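PDB 4IUP: sawadee homeodomain homolog 1 from Arabidopsis thaliana, which binds H3K9-methylated histone tails through its SAWADEE domain, the part in this crystal, associates with RNA polymerase IV, and acts in RNA-directed DNA methylation and gene silencing. Local coordinates for residues A[4-9]-A[20-25]; A[24-27]-A[33-36]; A[55-60]-A[89-94]; A[68-73]-A[129-134]; A[112-115]-A[120-123]. The protein carries 2 engineered substitutions. All blocks are in the same frame, centred on the assembly; numbering follows the deposited sequence.

Contact 1: residues A[4-9]-A[20-25]; sequences LAFEAK and SSFLTY. With CVM (cymal-4), chain E.
Phe-6 and Phe-22 meet as an aromatic pair on neighbouring strands of a hairpin. The stack is offset edge-to-face: the edge of Phe-22 turns toward the face of Phe-6. The ring centroids are 5.6 Å apart and the planes stand at 80°. In both residues CG lies anti to the carbonyl carbon (chi1 -59° in Phe-6, -61° in Phe-22), which turns both rings toward each other and the detergent.

The apolar touch is narrow. Phe-22 CE1 comes to 3.8 Å from Phe-6 CD2, and Phe-22 CZ lies 3.9 Å from Phe-6 CB. No hydrogen bond links the two segments.

The third partner is the bound cymal-4. Its cyclohexyl ring covers one face of Phe-22, with C10 3.7 Å from Phe-22 CD1. The same ring reaches Phe-6 more loosely, with C11 4.0 Å from Phe-6 CE2. Beyond these segments Phe-22 also touches Val-56 and Val-37.

The chemistry is essentially apolar. Two rings set nearly at right angles form an oily corner at the protein surface. It takes the hydrophobic tail of a detergent, which is probably a guest from purification or crystallisation.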
# COMPACT_ATOMS: atom_id res chain seq x y z
N LEU A 4 -7.40 -14.90 -4.74
CA LEU A 4 -7.37 -13.49 -4.33
C LEU A 4 -6.80 -13.38 -2.92
O LEU A 4 -7.14 -14.19 -2.05
CB LEU A 4 -8.76 -12.87 -4.40
CG LEU A 4 -9.31 -12.60 -5.81
CD1 LEU A 4 -10.78 -12.19 -5.73
CD2 LEU A 4 -8.48 -11.53 -6.51
N ALA A 5 -5.92 -12.40 -2.71
CA ALA A 5 -5.38 -12.10 -1.38
C ALA A 5 -5.58 -10.62 -1.06
O ALA A 5 -5.70 -9.80 -1.97
CB ALA A 5 -3.90 -12.48 -1.29
N PHE A 6 -5.59 -10.29 0.23
CA PHE A 6 -6.08 -9.01 0.69
C PHE A 6 -5.16 -8.29 1.67
O PHE A 6 -4.36 -8.92 2.36
CB PHE A 6 -7.48 -9.18 1.31
CG PHE A 6 -8.47 -9.76 0.35
CD1 PHE A 6 -9.14 -8.94 -0.56
CD2 PHE A 6 -8.70 -11.14 0.30
CE1 PHE A 6 -10.05 -9.49 -1.48
CE2 PHE A 6 -9.60 -11.69 -0.62
CZ PHE A 6 -10.28 -10.86 -1.51
N GLU A 7 -5.28 -6.97 1.70
CA GLU A 7 -4.67 -6.14 2.73
C GLU A 7 -5.77 -5.28 3.34
O GLU A 7 -6.79 -4.99 2.68
CB GLU A 7 -3.52 -5.28 2.17
CG GLU A 7 -3.88 -4.36 0.96
CD GLU A 7 -2.64 -3.84 0.22
OE1 GLU A 7 -1.60 -4.52 0.24
OE2 GLU A 7 -2.71 -2.75 -0.40
N ALA A 8 -5.58 -4.89 4.60
CA ALA A 8 -6.58 -4.11 5.32
C ALA A 8 -5.96 -2.89 5.98
O ALA A 8 -4.83 -2.95 6.48
CB ALA A 8 -7.29 -4.98 6.36
N LYS A 9 -6.69 -1.81 6.03
CA LYS A 9 -6.18 -0.60 6.59
C LYS A 9 -6.61 -0.41 8.03
O LYS A 9 -7.77 -0.33 8.33
CB LYS A 9 -6.64 0.57 5.78
CG LYS A 9 -6.19 1.88 6.23
CD LYS A 9 -6.66 2.77 5.17
CE LYS A 9 -7.07 3.98 5.65
NZ LYS A 9 -5.80 4.66 5.83
N SER A 20 -4.50 -12.38 6.87
CA SER A 20 -4.34 -13.84 6.86
C SER A 20 -5.70 -14.53 6.66
O SER A 20 -5.83 -15.49 5.89
CB SER A 20 -3.67 -14.30 8.15
OG SER A 20 -3.62 -15.71 8.21
N SER A 21 -6.72 -14.03 7.36
CA SER A 21 -8.08 -14.53 7.21
C SER A 21 -9.11 -13.55 7.76
O SER A 21 -8.78 -12.60 8.47
CB SER A 21 -8.23 -15.90 7.88
OG SER A 21 -8.04 -15.81 9.28
N PHE A 22 -10.37 -13.82 7.42
CA PHE A 22 -11.52 -13.05 7.87
C PHE A 22 -12.33 -13.91 8.83
O PHE A 22 -12.63 -15.07 8.53
CB PHE A 22 -12.37 -12.64 6.67
CG PHE A 22 -11.64 -11.78 5.67
CD1 PHE A 22 -10.83 -12.35 4.69
CD2 PHE A 22 -11.77 -10.39 5.69
CE1 PHE A 22 -10.16 -11.56 3.75
CE2 PHE A 22 -11.11 -9.59 4.75
CZ PHE A 22 -10.29 -10.17 3.79
N LEU A 23 -12.67 -13.35 9.99
CA LEU A 23 -13.26 -14.13 11.08
C LEU A 23 -14.78 -13.99 11.20
O LEU A 23 -15.49 -14.97 11.44
CB LEU A 23 -12.59 -13.76 12.41
CG LEU A 23 -11.07 -13.90 12.47
CD1 LEU A 23 -10.55 -13.33 13.78
CD2 LEU A 23 -10.62 -15.35 12.31
N THR A 24 -15.26 -12.76 11.06
CA THR A 24 -16.68 -12.45 11.23
C THR A 24 -16.96 -11.06 10.68
O THR A 24 -16.07 -10.40 10.13
CB THR A 24 -17.14 -12.62 12.73
OG1 THR A 24 -18.56 -12.40 12.84
CG2 THR A 24 -16.39 -11.68 13.67
N TYR A 25 -18.22 -10.63 10.77
CA TYR A 25 -18.61 -9.30 10.33
C TYR A 25 -19.58 -8.69 11.34
O TYR A 25 -20.11 -9.38 12.21
CB TYR A 25 -19.22 -9.34 8.92
CG TYR A 25 -20.66 -9.82 8.90
CD1 TYR A 25 -20.97 -11.18 8.85
CD2 TYR A 25 -21.71 -8.90 8.97
CE1 TYR A 25 -22.29 -11.62 8.85
CE2 TYR A 25 -23.04 -9.33 8.97
CZ TYR A 25 -23.32 -10.68 8.91
OH TYR A 25 -24.63 -11.10 8.91
C1 CVM E . -14.09 -7.02 -0.76
C2 CVM E . -13.72 -7.45 0.66
C3 CVM E . -13.58 -8.97 0.74
C4 CVM E . -14.37 -9.52 1.93
C6 CVM E . -14.15 -11.02 2.19
C7 CVM E . -15.48 -11.78 2.04
C8 CVM E . -15.30 -13.31 1.94
C9 CVM E . -13.91 -13.78 2.40
C10 CVM E . -12.77 -13.08 1.64
C11 CVM E . -13.10 -11.63 1.25
O12 CVM E . -12.89 -6.59 -1.42
C13 CVM E . -12.90 -5.18 -1.78
O14 CVM E . -14.15 -4.46 -1.52
C15 CVM E . -14.04 -3.03 -1.77
C16 CVM E . -13.56 -2.71 -3.21
C17 CVM E . -12.41 -3.61 -3.72
C18 CVM E . -12.56 -5.08 -3.27
C19 CVM E . -15.39 -2.33 -1.54
O20 CVM E . -16.47 -3.24 -1.77
O21 CVM E . -12.36 -3.56 -5.15
O22 CVM E . -11.34 -5.79 -3.53
O23 CVM E . -13.09 -1.36 -3.24

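Contact 2: residues A[24-27]-A[33-36]; sequences TYRV and LEVR
Arg-26 and Glu-34 lie side by side on one face of two adjacent strands and point the same way. The guanidinium and carboxylate planes are 24° apart, so they are nearly coplanar. The arginine grips side-on, and two of its nitrogens go to a single oxygen. Arg-26 NE and Arg-26 NH2 each lie 2.8 Å from Glu-34 OE1, which sits in the guanidinium plane. Arg-26 reaches this position with CG between its backbone N and carbonyl carbon (chi1 71°) and the chain extended from there to NE. Trp-49 adds a cation-pi contact to the same arginine.

On the other face Leu-33 leans across Tyr-25, with Leu-33 CD1 3.7 Å from Tyr-25 CD2. The same methyl lies 4.0 Å from Val-27 CG2. Tyr-25 CB meets Val-35 CG1 at 4.1 Å. Val-35 is the buried member of this face and packs also on Val-50 and Val-52.

The backbones join at the hydrogen-bonded pair Arg-26 and Glu-34. Arg-26 N bonds Glu-34 O at 2.9 Å, and Glu-34 N returns a bond to Arg-26 O at 3.0 Å. With strand directions at 155°, this is an antiparallel beta hairpin with a cross-strand salt bridge at a hydrogen-bonded pair.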
# COMPACT_ATOMS: atom_id res chain seq x y z
N THR A 24 -15.26 -12.76 11.06
CA THR A 24 -16.68 -12.45 11.23
C THR A 24 -16.96 -11.06 10.68
O THR A 24 -16.07 -10.40 10.13
CB THR A 24 -17.14 -12.62 12.73
OG1 THR A 24 -18.56 -12.40 12.84
CG2 THR A 24 -16.39 -11.68 13.67
N TYR A 25 -18.22 -10.63 10.77
CA TYR A 25 -18.61 -9.30 10.33
C TYR A 25 -19.58 -8.69 11.34
O TYR A 25 -20.11 -9.38 12.21
CB TYR A 25 -19.22 -9.34 8.92
CG TYR A 25 -20.66 -9.82 8.90
CD1 TYR A 25 -20.97 -11.18 8.85
CD2 TYR A 25 -21.71 -8.90 8.97
CE1 TYR A 25 -22.29 -11.62 8.85
CE2 TYR A 25 -23.04 -9.33 8.97
CZ TYR A 25 -23.32 -10.68 8.91
OH TYR A 25 -24.63 -11.10 8.91
N ARG A 26 -19.79 -7.39 11.22
CA ARG A 26 -20.80 -6.67 12.00
C ARG A 26 -21.30 -5.49 11.19
O ARG A 26 -20.61 -5.01 10.29
CB ARG A 26 -20.23 -6.19 13.33
CG ARG A 26 -19.23 -5.03 13.23
CD ARG A 26 -18.63 -4.73 14.59
NE ARG A 26 -17.65 -3.64 14.55
CZ ARG A 26 -17.04 -3.16 15.62
NH1 ARG A 26 -17.30 -3.65 16.82
NH2 ARG A 26 -16.16 -2.17 15.50
N VAL A 27 -22.51 -5.03 11.51
CA VAL A 27 -23.06 -3.81 10.92
C VAL A 27 -23.25 -2.78 12.02
O VAL A 27 -23.88 -3.07 13.04
CB VAL A 27 -24.40 -4.05 10.18
CG1 VAL A 27 -24.86 -2.79 9.46
CG2 VAL A 27 -24.27 -5.20 9.18
N LEU A 33 -20.73 -1.55 7.14
CA LEU A 33 -20.32 -2.91 7.28
C LEU A 33 -18.82 -3.03 7.59
O LEU A 33 -18.01 -2.49 6.90
CB LEU A 33 -20.67 -3.68 6.00
CG LEU A 33 -20.28 -5.14 5.88
CD1 LEU A 33 -21.27 -6.02 6.63
CD2 LEU A 33 -20.17 -5.59 4.43
N GLU A 34 -18.50 -3.76 8.64
CA GLU A 34 -17.11 -4.02 9.02
C GLU A 34 -16.86 -5.52 9.09
O GLU A 34 -17.77 -6.29 9.39
CB GLU A 34 -16.78 -3.37 10.36
CG GLU A 34 -16.81 -1.83 10.36
CD GLU A 34 -16.35 -1.21 11.69
OE1 GLU A 34 -16.37 -1.91 12.72
OE2 GLU A 34 -15.95 -0.02 11.69
N VAL A 35 -15.62 -5.92 8.80
CA VAL A 35 -15.21 -7.32 8.97
C VAL A 35 -14.10 -7.39 10.02
O VAL A 35 -13.31 -6.46 10.16
CB VAL A 35 -14.73 -7.99 7.65
CG1 VAL A 35 -15.92 -8.34 6.77
CG2 VAL A 35 -13.73 -7.09 6.88
N ARG A 36 -14.06 -8.50 10.75
CA ARG A 36 -12.98 -8.73 11.70
C ARG A 36 -11.88 -9.52 11.02
O ARG A 36 -12.12 -10.63 10.53
CB ARG A 36 -13.49 -9.45 12.95
CG ARG A 36 -12.45 -9.63 14.05
CD ARG A 36 -13.08 -9.50 15.41
NE ARG A 36 -12.14 -9.71 16.52
CZ ARG A 36 -11.47 -8.75 17.14
NH1 ARG A 36 -11.59 -7.47 16.77
NH2 ARG A 36 -10.66 -9.06 18.15

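Contact 3: residues A[55-60]-A[89-94]; sequences SVRERS and YCDGHV. With CVM (cymal-4), chain E.
Arg-57 and Asp-91 reach each other from strands that are not neighbours in the sheet. Strands 129-131 and 76-83 come between them in the strand order, and no backbone hydrogen bond joins the two segments. The backbones stay well apart, with Arg-57 CA 12.4 Å from Asp-91 CA. The side chains alone cross that distance.

They come from opposite directions. Arg-57 does most of the reaching: its CG sits between the backbone N and the carbonyl carbon (chi1 66°), and the chain then runs extended to NE. The guanidinium meets the carboxylate end-on, one nitrogen to each oxygen. Arg-57 NH2 bonds Asp-91 OD1 at 2.7 Å, almost straight and in the guanidinium plane. Arg-57 NH1 bonds Asp-91 OD2 at 2.9 Å, with the oxygen tilted from that plane. Both oxygens use their syn lone pairs. This two-point grip is likely to fix the rotation of both groups.

The arginine has a second acid, since Arg-57 NE makes a salt bridge with Glu-7. Trp-16 gives it a cation-pi contact. On the same strand as Arg-57, Val-56 CG1 touches C2 of the bound cymal-4 at 3.7 Å.

The pair therefore ties strand 56-62 to strand 86-98 across the middle of the chain. This is consistent with a polar link between the two halves of a tandem tudor fold.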
# COMPACT_ATOMS: atom_id res chain seq x y z
N SER A 55 -11.50 0.05 3.71
CA SER A 55 -10.30 -0.44 4.39
C SER A 55 -9.95 -1.91 4.16
O SER A 55 -9.16 -2.48 4.91
CB SER A 55 -10.41 -0.12 5.89
OG SER A 55 -10.57 1.28 6.09
N VAL A 56 -10.55 -2.52 3.14
CA VAL A 56 -10.16 -3.86 2.67
C VAL A 56 -10.05 -3.80 1.15
O VAL A 56 -10.97 -3.34 0.47
CB VAL A 56 -11.17 -4.97 3.05
CG1 VAL A 56 -10.71 -6.34 2.53
CG2 VAL A 56 -11.39 -5.03 4.55
N ARG A 57 -8.92 -4.27 0.61
CA ARG A 57 -8.74 -4.30 -0.84
C ARG A 57 -7.81 -5.43 -1.24
O ARG A 57 -7.13 -6.01 -0.39
CB ARG A 57 -8.19 -2.96 -1.37
CG ARG A 57 -6.77 -2.64 -0.90
CD ARG A 57 -6.35 -1.22 -1.25
NE ARG A 57 -4.96 -0.98 -0.88
CZ ARG A 57 -4.38 0.21 -0.81
NH1 ARG A 57 -5.07 1.32 -1.08
NH2 ARG A 57 -3.10 0.30 -0.45
N GLU A 58 -7.79 -5.74 -2.53
CA GLU A 58 -6.85 -6.73 -3.06
C GLU A 58 -5.43 -6.25 -2.76
O GLU A 58 -5.14 -5.06 -2.85
CB GLU A 58 -7.06 -6.93 -4.56
CG GLU A 58 -6.31 -8.11 -5.15
CD GLU A 58 -6.65 -8.35 -6.62
OE1 GLU A 58 -5.95 -9.18 -7.25
OE2 GLU A 58 -7.60 -7.72 -7.14
N ARG A 59 -4.56 -7.20 -2.42
CA ARG A 59 -3.21 -6.92 -1.97
C ARG A 59 -2.40 -6.22 -3.05
O ARG A 59 -2.52 -6.55 -4.23
CB ARG A 59 -2.53 -8.22 -1.56
CG ARG A 59 -1.21 -8.07 -0.81
CD ARG A 59 -0.76 -9.41 -0.22
NE ARG A 59 -1.67 -9.88 0.83
CZ ARG A 59 -1.66 -11.11 1.34
NH1 ARG A 59 -0.80 -12.02 0.90
NH2 ARG A 59 -2.52 -11.43 2.30
N SER A 60 -1.59 -5.25 -2.63
CA SER A 60 -0.68 -4.53 -3.53
C SER A 60 0.39 -5.50 -4.02
O SER A 60 0.59 -6.56 -3.43
CB SER A 60 -0.07 -3.33 -2.80
OG SER A 60 -1.09 -2.39 -2.46
N TYR A 89 3.40 0.83 6.04
CA TYR A 89 3.10 0.79 4.61
C TYR A 89 1.87 1.66 4.40
O TYR A 89 0.78 1.34 4.89
CB TYR A 89 2.86 -0.65 4.14
CG TYR A 89 4.11 -1.51 4.11
CD1 TYR A 89 4.58 -2.14 5.26
CD2 TYR A 89 4.82 -1.70 2.92
CE1 TYR A 89 5.73 -2.93 5.25
CE2 TYR A 89 5.98 -2.50 2.89
CZ TYR A 89 6.42 -3.11 4.05
OH TYR A 89 7.55 -3.89 4.02
N CYS A 90 2.06 2.77 3.67
CA CYS A 90 1.08 3.85 3.53
C CYS A 90 0.83 4.19 2.07
O CYS A 90 1.73 4.08 1.24
CB CYS A 90 1.60 5.12 4.22
SG CYS A 90 2.04 4.93 5.93
N ASP A 91 -0.37 4.66 1.77
CA ASP A 91 -0.69 5.09 0.40
C ASP A 91 -0.03 6.41 0.05
O ASP A 91 -0.01 7.35 0.86
CB ASP A 91 -2.21 5.19 0.21
CG ASP A 91 -2.86 3.83 0.00
OD1 ASP A 91 -2.13 2.83 -0.19
OD2 ASP A 91 -4.10 3.76 0.03
N GLY A 92 0.50 6.48 -1.16
CA GLY A 92 1.06 7.71 -1.69
C GLY A 92 0.80 7.78 -3.18
O GLY A 92 0.39 6.79 -3.79
N HIS A 93 1.01 8.96 -3.77
CA HIS A 93 0.90 9.10 -5.21
C HIS A 93 2.23 9.54 -5.78
O HIS A 93 2.90 10.38 -5.21
CB HIS A 93 -0.21 10.10 -5.57
CG HIS A 93 -1.59 9.57 -5.32
ND1 HIS A 93 -2.23 9.73 -4.11
CD2 HIS A 93 -2.43 8.86 -6.10
CE1 HIS A 93 -3.42 9.15 -4.17
NE2 HIS A 93 -3.56 8.61 -5.36
N VAL A 94 2.60 8.96 -6.92
CA VAL A 94 3.86 9.32 -7.57
C VAL A 94 3.72 10.72 -8.17
O VAL A 94 2.81 10.97 -8.95
CB VAL A 94 4.23 8.32 -8.68
CG1 VAL A 94 5.53 8.74 -9.36
CG2 VAL A 94 4.35 6.90 -8.12
C1 CVM E . -14.09 -7.02 -0.76
C2 CVM E . -13.72 -7.45 0.66
C3 CVM E . -13.58 -8.97 0.74
C4 CVM E . -14.37 -9.52 1.93
C6 CVM E . -14.15 -11.02 2.19
C7 CVM E . -15.48 -11.78 2.04
C8 CVM E . -15.30 -13.31 1.94
C9 CVM E . -13.91 -13.78 2.40
C10 CVM E . -12.77 -13.08 1.64
C11 CVM E . -13.10 -11.63 1.25
O12 CVM E . -12.89 -6.59 -1.42
C13 CVM E . -12.90 -5.18 -1.78
O14 CVM E . -14.15 -4.46 -1.52
C15 CVM E . -14.04 -3.03 -1.77
C16 CVM E . -13.56 -2.71 -3.21
C17 CVM E . -12.41 -3.61 -3.72
C18 CVM E . -12.56 -5.08 -3.27
C19 CVM E . -15.39 -2.33 -1.54
O20 CVM E . -16.47 -3.24 -1.77
O21 CVM E . -12.36 -3.56 -5.15
O22 CVM E . -11.34 -5.79 -3.53
O23 CVM E . -13.09 -1.36 -3.24

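Contact 4: residues A[68-73]-A[129-134]; sequences CGRVNV and ICRRPE. With ZN (zinc ion), chain D.
Arg-70, in a 3-10 turn, faces Arg-131 of the 129-134 segment, and the closest CA atoms are those of Val-71 and Arg-131, 7.6 Å apart. The two guanidinium groups lie flat on each other, their planes 7° apart and their centres 3.4 Å apart. Arg-131 NE sits over the centre of the Arg-70 group, while Arg-70 CZ falls toward the rim of the Arg-131 group. Arg-131 rises extended from CG to NE. Arg-70 turns about its CG-CD bond (chi3 -64°), which lays its guanidinium over that of Arg-131.

These are like charges, and no hydrogen bond joins them. Glu-67 makes a salt bridge with Arg-70 NH1 and probably eases the repulsion. Arg-131 NH1 turns back to its own segment and bonds Arg-132 O at 3.3 Å. Shortening Arg-131 to an alanine is likely to strip one face of the Arg-70 guanidinium of its flat partner, leaving it held mainly by Glu-67.

Apart from the stack, Val-71 CG1 lies 4.5 Å from Ile-129 CD1, a loose apolar contact. Phe-111 and the engineered Met-77 touch both residues.

Cys-68 lies in the same 3-10 turn. Cys-68 SG binds the zinc ion at 2.4 Å, and His-102, Cys-107 and Cys-109 complete the site. The contact thus sets the first ligand's turn against the last strand, beside the three-cysteine, one-histidine zinc site of the SAWADEE domain.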
# COMPACT_ATOMS: atom_id res chain seq x y z
N CYS A 68 9.59 -1.41 -14.38
CA CYS A 68 9.49 -0.12 -13.70
C CYS A 68 8.85 0.96 -14.58
O CYS A 68 8.44 2.00 -14.08
CB CYS A 68 10.86 0.35 -13.18
SG CYS A 68 11.98 0.95 -14.46
N GLY A 69 8.78 0.71 -15.88
CA GLY A 69 8.11 1.62 -16.81
C GLY A 69 6.61 1.70 -16.60
O GLY A 69 5.97 2.66 -17.04
N ARG A 70 6.04 0.69 -15.94
CA ARG A 70 4.59 0.65 -15.70
C ARG A 70 4.16 1.57 -14.56
O ARG A 70 2.96 1.83 -14.38
CB ARG A 70 4.10 -0.79 -15.45
CG ARG A 70 4.34 -1.31 -14.03
CD ARG A 70 3.89 -2.76 -13.90
NE ARG A 70 2.45 -2.90 -14.11
CZ ARG A 70 1.85 -4.05 -14.44
NH1 ARG A 70 2.56 -5.16 -14.59
NH2 ARG A 70 0.54 -4.08 -14.61
N VAL A 71 5.12 2.04 -13.77
CA VAL A 71 4.86 3.01 -12.72
C VAL A 71 4.91 4.41 -13.33
O VAL A 71 5.93 4.80 -13.92
CB VAL A 71 5.88 2.89 -11.56
CG1 VAL A 71 5.55 3.86 -10.43
CG2 VAL A 71 5.91 1.46 -11.03
N ASN A 72 3.82 5.16 -13.19
CA ASN A 72 3.70 6.49 -13.79
C ASN A 72 3.29 7.55 -12.79
O ASN A 72 2.67 7.24 -11.77
CB ASN A 72 2.69 6.45 -14.94
CG ASN A 72 3.16 5.59 -16.10
OD1 ASN A 72 4.21 5.84 -16.70
ND2 ASN A 72 2.38 4.56 -16.42
N VAL A 73 3.66 8.80 -13.08
CA VAL A 73 3.17 9.96 -12.33
C VAL A 73 1.65 9.88 -12.24
O VAL A 73 0.97 9.58 -13.24
CB VAL A 73 3.63 11.29 -12.99
CG1 VAL A 73 2.91 12.49 -12.37
CG2 VAL A 73 5.14 11.46 -12.86
N ILE A 129 8.21 0.48 -2.93
CA ILE A 129 6.87 0.80 -3.42
C ILE A 129 6.21 -0.42 -4.08
O ILE A 129 6.88 -1.24 -4.71
CB ILE A 129 6.86 2.05 -4.35
CG1 ILE A 129 7.68 1.82 -5.62
CG2 ILE A 129 7.35 3.31 -3.60
CD1 ILE A 129 7.64 3.01 -6.59
N CYS A 130 4.90 -0.54 -3.91
CA CYS A 130 4.12 -1.62 -4.52
C CYS A 130 2.96 -1.04 -5.31
O CYS A 130 2.38 -0.04 -4.91
CB CYS A 130 3.58 -2.57 -3.46
SG CYS A 130 4.78 -3.77 -2.85
N ARG A 131 2.60 -1.68 -6.42
CA ARG A 131 1.54 -1.17 -7.28
C ARG A 131 0.18 -1.76 -6.91
O ARG A 131 0.11 -2.77 -6.22
CB ARG A 131 1.86 -1.42 -8.76
CG ARG A 131 1.80 -2.89 -9.19
CD ARG A 131 1.89 -3.03 -10.71
NE ARG A 131 1.91 -4.44 -11.12
CZ ARG A 131 0.83 -5.17 -11.37
NH1 ARG A 131 -0.39 -4.65 -11.25
NH2 ARG A 131 0.96 -6.44 -11.74
N ARG A 132 -0.88 -1.11 -7.37
CA ARG A 132 -2.24 -1.63 -7.21
C ARG A 132 -2.53 -2.54 -8.41
O ARG A 132 -1.94 -2.35 -9.48
CB ARG A 132 -3.25 -0.48 -7.16
CG ARG A 132 -3.04 0.52 -6.01
CD ARG A 132 -3.32 -0.09 -4.63
NE ARG A 132 -4.59 -0.83 -4.62
CZ ARG A 132 -4.74 -2.08 -4.19
NH1 ARG A 132 -3.72 -2.77 -3.70
NH2 ARG A 132 -5.94 -2.65 -4.25
N PRO A 133 -3.42 -3.53 -8.23
CA PRO A 133 -3.84 -4.40 -9.34
C PRO A 133 -4.55 -3.62 -10.45
O PRO A 133 -5.06 -2.52 -10.20
CB PRO A 133 -4.84 -5.36 -8.68
CG PRO A 133 -4.56 -5.29 -7.22
CD PRO A 133 -4.09 -3.90 -6.97
N GLU A 134 -4.59 -4.21 -11.64
CA GLU A 134 -5.33 -3.69 -12.79
C GLU A 134 -4.57 -2.56 -13.48
O GLU A 134 -3.76 -2.81 -14.37
CB GLU A 134 -6.76 -3.27 -12.39
CG GLU A 134 -7.42 -2.24 -13.30
CD GLU A 134 -8.37 -2.86 -14.32
OE1 GLU A 134 -8.13 -2.68 -15.53
OE2 GLU A 134 -9.34 -3.52 -13.90
ZN ZN D . 13.75 1.87 -13.18

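Contact 5: residues A[112-115]-A[120-123]; sequences LVRY and TEES
Glu-121, Glu-122 and Tyr-115 bury the most surface where the two arms of this hairpin meet. Glu-121 lies across from Arg-114 on one face. Its chain is extended beyond CG and ends in a salt bridge. Arg-114 NE and Arg-114 NH2 are each 2.8 Å from Glu-121 OE2, and that oxygen sits in the guanidinium plane. Seen from the carboxylate, both donors come from the same side, out of its plane. The flat groups are 43° apart, and one oxygen takes both bonds. A leucine at Arg-114 would probably leave the Glu-121 carboxylate without its charged mate and free to turn.

Glu-122, on the face of Val-113, reaches diagonally to Tyr-115. Tyr-115 OH donates to Glu-122 OE1 at 2.7 Å, and the carboxylate is met from above its plane. OE1 lies at the edge of the ring, in its plane. Val-113 CG2 lies 4.0 Å above the plane of the Tyr-115 ring, toward its rim. Tyr-115 CD2 also passes 3.5 Å from Thr-120 OG1, a hydroxyl whose own partners include Arg-83.

The backbone ladder is antiparallel. Val-113 N bonds Glu-122 O at 2.9 Å, with the return bond from Glu-122 N to Val-113 O. Tyr-115 N bonds Thr-120 O at 2.8 Å.

Strand 121-124 is an outermost strand of the sheet within this chain. Strand 110-115 joins it to strand 86-98, whose engineered Met-95 touches Leu-112, Arg-114 and Glu-121. Tyr-115 and Val-113 pack on strand 76-83.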
# COMPACT_ATOMS: atom_id res chain seq x y z
N LEU A 112 9.43 10.22 -6.55
CA LEU A 112 8.99 11.15 -5.51
C LEU A 112 7.52 10.86 -5.24
O LEU A 112 6.68 10.96 -6.15
CB LEU A 112 9.21 12.60 -5.93
CG LEU A 112 8.73 13.68 -4.95
CD1 LEU A 112 9.68 13.80 -3.77
CD2 LEU A 112 8.58 15.03 -5.66
N VAL A 113 7.21 10.48 -4.01
CA VAL A 113 5.82 10.19 -3.64
C VAL A 113 5.31 11.23 -2.66
O VAL A 113 6.08 11.79 -1.89
CB VAL A 113 5.62 8.73 -3.10
CG1 VAL A 113 6.26 7.70 -4.03
CG2 VAL A 113 6.15 8.56 -1.67
N ARG A 114 4.01 11.50 -2.74
CA ARG A 114 3.34 12.33 -1.76
C ARG A 114 2.36 11.46 -1.00
O ARG A 114 1.44 10.88 -1.59
CB ARG A 114 2.61 13.48 -2.43
CG ARG A 114 1.93 14.43 -1.45
CD ARG A 114 1.32 15.61 -2.19
NE ARG A 114 2.33 16.49 -2.78
CZ ARG A 114 2.07 17.69 -3.30
NH1 ARG A 114 0.83 18.16 -3.32
NH2 ARG A 114 3.05 18.41 -3.82
N TYR A 115 2.56 11.36 0.31
CA TYR A 115 1.71 10.54 1.17
C TYR A 115 0.31 11.13 1.30
O TYR A 115 0.15 12.33 1.52
CB TYR A 115 2.35 10.34 2.54
CG TYR A 115 3.58 9.48 2.46
CD1 TYR A 115 3.48 8.12 2.15
CD2 TYR A 115 4.85 10.02 2.69
CE1 TYR A 115 4.61 7.32 2.06
CE2 TYR A 115 5.99 9.22 2.61
CZ TYR A 115 5.86 7.88 2.29
OH TYR A 115 6.98 7.09 2.22
N THR A 120 2.98 14.73 3.20
CA THR A 120 4.43 14.87 3.14
C THR A 120 4.99 14.16 1.91
O THR A 120 4.31 13.30 1.32
CB THR A 120 5.12 14.32 4.40
OG1 THR A 120 4.77 12.94 4.57
CG2 THR A 120 4.69 15.11 5.64
N GLU A 121 6.22 14.50 1.53
CA GLU A 121 6.84 13.89 0.35
C GLU A 121 8.14 13.17 0.69
O GLU A 121 8.84 13.53 1.64
CB GLU A 121 7.05 14.93 -0.75
CG GLU A 121 5.75 15.43 -1.37
CD GLU A 121 5.95 16.39 -2.52
OE1 GLU A 121 7.02 17.04 -2.59
OE2 GLU A 121 5.04 16.50 -3.37
N GLU A 122 8.45 12.13 -0.09
CA GLU A 122 9.66 11.34 0.12
C GLU A 122 10.11 10.77 -1.22
O GLU A 122 9.28 10.38 -2.04
CB GLU A 122 9.39 10.20 1.11
CG GLU A 122 10.61 9.35 1.44
CD GLU A 122 10.40 8.37 2.59
OE1 GLU A 122 9.25 8.22 3.08
OE2 GLU A 122 11.39 7.73 3.01
N SER A 123 11.42 10.75 -1.45
CA SER A 123 11.99 10.10 -2.61
C SER A 123 12.25 8.62 -2.30
O SER A 123 13.00 8.30 -1.38
CB SER A 123 13.29 10.79 -3.03
OG SER A 123 13.01 12.10 -3.50

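How the contacts relate
From the N terminus, contact 1 closes the hairpin of strands 6-9 and 16-27. Contact 2 begins on the stretch where contact 1 ends and closes the next hairpin, with strand 33-39. Both finish before contact 3 opens. Contact 3 ties strand 56-62 to strand 86-98 over a longer loop. It crosses contact 4, since 68-73 falls inside its loop and 129-134 beyond it. Contact 5, the last hairpin, follows contact 3 and nests inside the loop of contact 4. Contacts 1 and 2 lie on the cymal-4 side, contacts 4 and 5 toward the zinc side, and contact 3 spans the middle. Arg-132 of contact 4 bonds Glu-58 and Ser-60 of contact 3.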